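Long-range contact in citrate synthase (Metallosphaera sedula, PDB 6ABW), which probably condenses oxaloacetate with acetyl-CoA and water to give citrate and CoA, a step of the tricarboxylic acid cycle: residues Glu109-Trp123 / Leu211-Ala223. Numbering follows the deposited sequence.
Sequences ETAFSALSSIYGMPW and LSDIYSCVVAALA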
# COMPACT_ATOMS: atom_id res chain seq x y z
N GLU A 109 -3.85 5.21 7.18
CA GLU A 109 -3.81 4.15 6.21
C GLU A 109 -5.18 3.44 6.17
O GLU A 109 -5.74 3.19 5.05
CB GLU A 109 -2.67 3.18 6.57
CG GLU A 109 -2.42 2.04 5.64
CD GLU A 109 -1.69 0.87 6.29
OE1 GLU A 109 -2.20 0.31 7.29
OE2 GLU A 109 -0.67 0.42 5.79
N THR A 110 -5.77 3.20 7.33
CA THR A 110 -7.02 2.50 7.42
C THR A 110 -8.16 3.35 6.86
O THR A 110 -8.97 2.91 6.06
CB THR A 110 -7.28 2.06 8.85
OG1 THR A 110 -6.19 1.26 9.30
CG2 THR A 110 -8.55 1.23 8.95
N ALA A 111 -8.17 4.62 7.25
CA ALA A 111 -9.15 5.56 6.73
C ALA A 111 -9.06 5.77 5.23
O ALA A 111 -10.05 5.73 4.55
CB ALA A 111 -9.06 6.86 7.49
N PHE A 112 -7.85 5.83 4.68
CA PHE A 112 -7.68 5.96 3.23
C PHE A 112 -8.07 4.69 2.50
O PHE A 112 -8.56 4.80 1.38
CB PHE A 112 -6.27 6.43 2.87
CG PHE A 112 -6.19 7.89 2.76
CD1 PHE A 112 -6.04 8.69 3.86
CD2 PHE A 112 -6.44 8.49 1.51
CE1 PHE A 112 -6.07 10.08 3.72
CE2 PHE A 112 -6.50 9.88 1.37
CZ PHE A 112 -6.35 10.67 2.48
N SER A 113 -7.95 3.51 3.16
CA SER A 113 -8.41 2.26 2.49
C SER A 113 -9.93 2.30 2.39
O SER A 113 -10.49 1.96 1.34
CB SER A 113 -8.00 0.90 3.13
OG SER A 113 -6.61 0.88 3.40
N ALA A 114 -10.58 2.78 3.44
CA ALA A 114 -12.03 2.93 3.40
C ALA A 114 -12.50 3.95 2.40
O ALA A 114 -13.45 3.73 1.68
CB ALA A 114 -12.58 3.25 4.79
N LEU A 115 -11.83 5.08 2.31
CA LEU A 115 -12.08 6.08 1.27
C LEU A 115 -11.87 5.51 -0.12
O LEU A 115 -12.63 5.79 -1.02
CB LEU A 115 -11.23 7.32 1.49
CG LEU A 115 -11.46 8.19 2.73
CD1 LEU A 115 -10.34 9.21 2.81
CD2 LEU A 115 -12.81 8.83 2.62
N SER A 116 -10.85 4.67 -0.31
CA SER A 116 -10.69 4.02 -1.56
C SER A 116 -11.89 3.13 -1.97
O SER A 116 -12.31 3.17 -3.13
CB SER A 116 -9.35 3.31 -1.62
OG SER A 116 -9.13 2.65 -2.84
N SER A 117 -12.43 2.37 -1.04
CA SER A 117 -13.55 1.50 -1.27
C SER A 117 -14.81 2.28 -1.59
O SER A 117 -15.64 1.83 -2.37
CB SER A 117 -13.77 0.66 -0.01
OG SER A 117 -12.71 -0.28 0.14
N ILE A 118 -14.97 3.46 -1.00
CA ILE A 118 -16.17 4.28 -1.18
C ILE A 118 -16.08 5.18 -2.44
O ILE A 118 -17.05 5.29 -3.18
CB ILE A 118 -16.40 5.10 0.11
CG1 ILE A 118 -16.75 4.13 1.23
CG2 ILE A 118 -17.44 6.18 -0.09
CD1 ILE A 118 -16.65 4.71 2.60
N TYR A 119 -14.95 5.85 -2.65
CA TYR A 119 -14.78 6.89 -3.62
C TYR A 119 -13.90 6.55 -4.79
O TYR A 119 -13.82 7.35 -5.75
CB TYR A 119 -14.20 8.12 -2.95
CG TYR A 119 -15.08 8.84 -1.98
CD1 TYR A 119 -16.29 9.42 -2.40
CD2 TYR A 119 -14.68 9.04 -0.71
CE1 TYR A 119 -17.10 10.07 -1.49
CE2 TYR A 119 -15.45 9.75 0.18
CZ TYR A 119 -16.66 10.27 -0.23
OH TYR A 119 -17.42 10.98 0.70
N GLY A 120 -13.15 5.46 -4.71
CA GLY A 120 -12.15 5.14 -5.75
C GLY A 120 -12.81 5.11 -7.13
O GLY A 120 -13.87 4.45 -7.30
N MET A 121 -12.21 5.79 -8.10
CA MET A 121 -12.69 5.78 -9.49
C MET A 121 -11.56 5.43 -10.45
O MET A 121 -10.38 5.62 -10.13
CB MET A 121 -13.22 7.19 -9.86
CG MET A 121 -14.48 7.62 -9.16
SD MET A 121 -15.85 6.62 -9.76
CE MET A 121 -16.16 7.53 -11.31
N PRO A 122 -11.90 5.01 -11.68
CA PRO A 122 -10.83 4.65 -12.59
C PRO A 122 -10.04 5.90 -13.06
O PRO A 122 -10.53 7.02 -13.05
CB PRO A 122 -11.56 3.99 -13.81
CG PRO A 122 -12.92 3.68 -13.32
CD PRO A 122 -13.24 4.59 -12.17
N TRP A 123 -8.83 5.65 -13.53
CA TRP A 123 -8.04 6.74 -14.10
C TRP A 123 -8.79 7.28 -15.33
O TRP A 123 -9.38 6.52 -16.09
CB TRP A 123 -6.67 6.22 -14.45
CG TRP A 123 -5.91 6.01 -13.18
CD1 TRP A 123 -5.90 4.91 -12.37
CD2 TRP A 123 -5.16 7.02 -12.50
NE1 TRP A 123 -5.16 5.18 -11.23
CE2 TRP A 123 -4.66 6.45 -11.31
CE3 TRP A 123 -4.81 8.34 -12.83
CZ2 TRP A 123 -3.86 7.18 -10.43
CZ3 TRP A 123 -4.00 9.04 -11.96
CH2 TRP A 123 -3.55 8.46 -10.77
N LEU A 211 -3.17 0.72 -12.37
CA LEU A 211 -4.32 1.55 -12.50
C LEU A 211 -5.23 1.44 -11.32
O LEU A 211 -6.40 1.81 -11.37
CB LEU A 211 -5.03 1.39 -13.88
CG LEU A 211 -4.12 1.68 -15.06
CD1 LEU A 211 -4.89 1.46 -16.37
CD2 LEU A 211 -3.45 3.04 -15.05
N SER A 212 -4.67 1.05 -10.18
CA SER A 212 -5.40 1.17 -8.91
C SER A 212 -5.77 2.65 -8.68
O SER A 212 -5.03 3.54 -9.04
CB SER A 212 -4.58 0.58 -7.76
OG SER A 212 -5.42 0.56 -6.58
N ASP A 213 -6.94 2.90 -8.09
CA ASP A 213 -7.42 4.27 -7.88
C ASP A 213 -6.47 5.12 -6.99
O ASP A 213 -5.65 4.60 -6.25
CB ASP A 213 -8.82 4.28 -7.32
CG ASP A 213 -8.93 3.63 -5.94
OD1 ASP A 213 -8.65 4.32 -4.94
OD2 ASP A 213 -9.30 2.46 -5.82
N ILE A 214 -6.56 6.41 -7.20
CA ILE A 214 -5.71 7.35 -6.49
C ILE A 214 -5.71 7.24 -4.96
O ILE A 214 -4.70 7.46 -4.32
CB ILE A 214 -5.96 8.79 -7.02
CG1 ILE A 214 -4.76 9.65 -6.72
CG2 ILE A 214 -7.26 9.34 -6.47
CD1 ILE A 214 -4.66 10.89 -7.64
N TYR A 215 -6.85 6.90 -4.36
CA TYR A 215 -6.88 6.69 -2.95
C TYR A 215 -6.01 5.49 -2.50
O TYR A 215 -5.30 5.60 -1.48
CB TYR A 215 -8.30 6.49 -2.44
CG TYR A 215 -9.14 7.77 -2.48
CD1 TYR A 215 -9.80 8.14 -3.62
CD2 TYR A 215 -9.24 8.61 -1.38
CE1 TYR A 215 -10.55 9.32 -3.70
CE2 TYR A 215 -10.02 9.74 -1.41
CZ TYR A 215 -10.66 10.13 -2.59
OH TYR A 215 -11.43 11.32 -2.65
N SER A 216 -6.02 4.40 -3.29
CA SER A 216 -5.22 3.21 -3.02
C SER A 216 -3.73 3.50 -3.26
O SER A 216 -2.92 2.92 -2.56
CB SER A 216 -5.67 1.98 -3.80
OG SER A 216 -6.73 1.38 -3.04
N CYS A 217 -3.41 4.39 -4.20
CA CYS A 217 -2.04 4.88 -4.33
C CYS A 217 -1.57 5.54 -3.03
O CYS A 217 -0.47 5.24 -2.56
CB CYS A 217 -1.88 5.79 -5.55
SG CYS A 217 -2.26 4.95 -7.10
N VAL A 218 -2.39 6.40 -2.44
CA VAL A 218 -2.08 6.98 -1.14
C VAL A 218 -2.02 5.92 -0.02
O VAL A 218 -1.17 6.02 0.86
CB VAL A 218 -3.01 8.18 -0.81
CG1 VAL A 218 -2.76 8.71 0.57
CG2 VAL A 218 -2.75 9.23 -1.85
N VAL A 219 -2.88 4.93 -0.02
CA VAL A 219 -2.80 3.83 0.96
C VAL A 219 -1.41 3.19 0.93
O VAL A 219 -0.78 3.00 2.00
CB VAL A 219 -3.89 2.76 0.75
CG1 VAL A 219 -3.68 1.51 1.57
CG2 VAL A 219 -5.19 3.37 1.05
N ALA A 220 -0.93 2.89 -0.27
CA ALA A 220 0.39 2.28 -0.37
C ALA A 220 1.53 3.22 0.13
O ALA A 220 2.49 2.79 0.80
CB ALA A 220 0.65 1.87 -1.79
N ALA A 221 1.42 4.48 -0.20
CA ALA A 221 2.34 5.48 0.31
C ALA A 221 2.39 5.53 1.79
O ALA A 221 3.48 5.52 2.41
CB ALA A 221 2.05 6.85 -0.31
N LEU A 222 1.20 5.52 2.42
CA LEU A 222 1.14 5.49 3.86
C LEU A 222 1.63 4.24 4.53
O LEU A 222 2.25 4.30 5.59
CB LEU A 222 -0.29 5.77 4.30
CG LEU A 222 -0.85 7.18 3.98
CD1 LEU A 222 -2.35 7.09 4.11
CD2 LEU A 222 -0.31 8.28 4.89
N ALA A 223 1.40 3.10 3.88
CA ALA A 223 1.97 1.82 4.31
C ALA A 223 3.49 1.90 4.38
O ALA A 223 4.11 1.46 5.35
CB ALA A 223 1.56 0.67 3.38
O HOH W 1 -8.31 7.33 -9.43
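Phe112 and Tyr215 interlock, knobs into holes, where two antiparallel helices pack at -164° with axes 8.2 Å apart, in the largely helical citrate synthase fold beside its dimer interface. The Phe112 ring settles among Tyr215, Val218, Val219 and Leu222; Val218 CG1 makes a CH-pi contact over one face, 4.1 Å from the ring centroid, while Leu115 CD1 covers the other. Tyr215 fits among Phe112, Leu115, Ser116 and Tyr119, its hydroxyl passing beyond them to Arg138. Small Ser116 lets the backbones close in, CB 3.4 Å from Tyr215 CB.

Polar bonds gather at the N-terminus of helix 214-225. Asp213 is its N-cap: OD1 accepts from Ser216 N (3.1 Å) and, through its syn lone pair, from Ser116 OG (2.7 Å), swung anti to N (chi1 -180°) to meet the carboxylate. OD2 forms a salt bridge with Lys226 of the second subunit. A neutral asparagine here would probably abolish that bridge, leaving the lysine without its countercharge. A water joins Met121 O to Ile214 N. Trp123, whose indole can both pack and donate, touches Ile214 CD1 with CH2, and its NE1 donates nearly straight (170°) to Ser212 O, 2.7 Å away, approaching from above that carbonyl's plane.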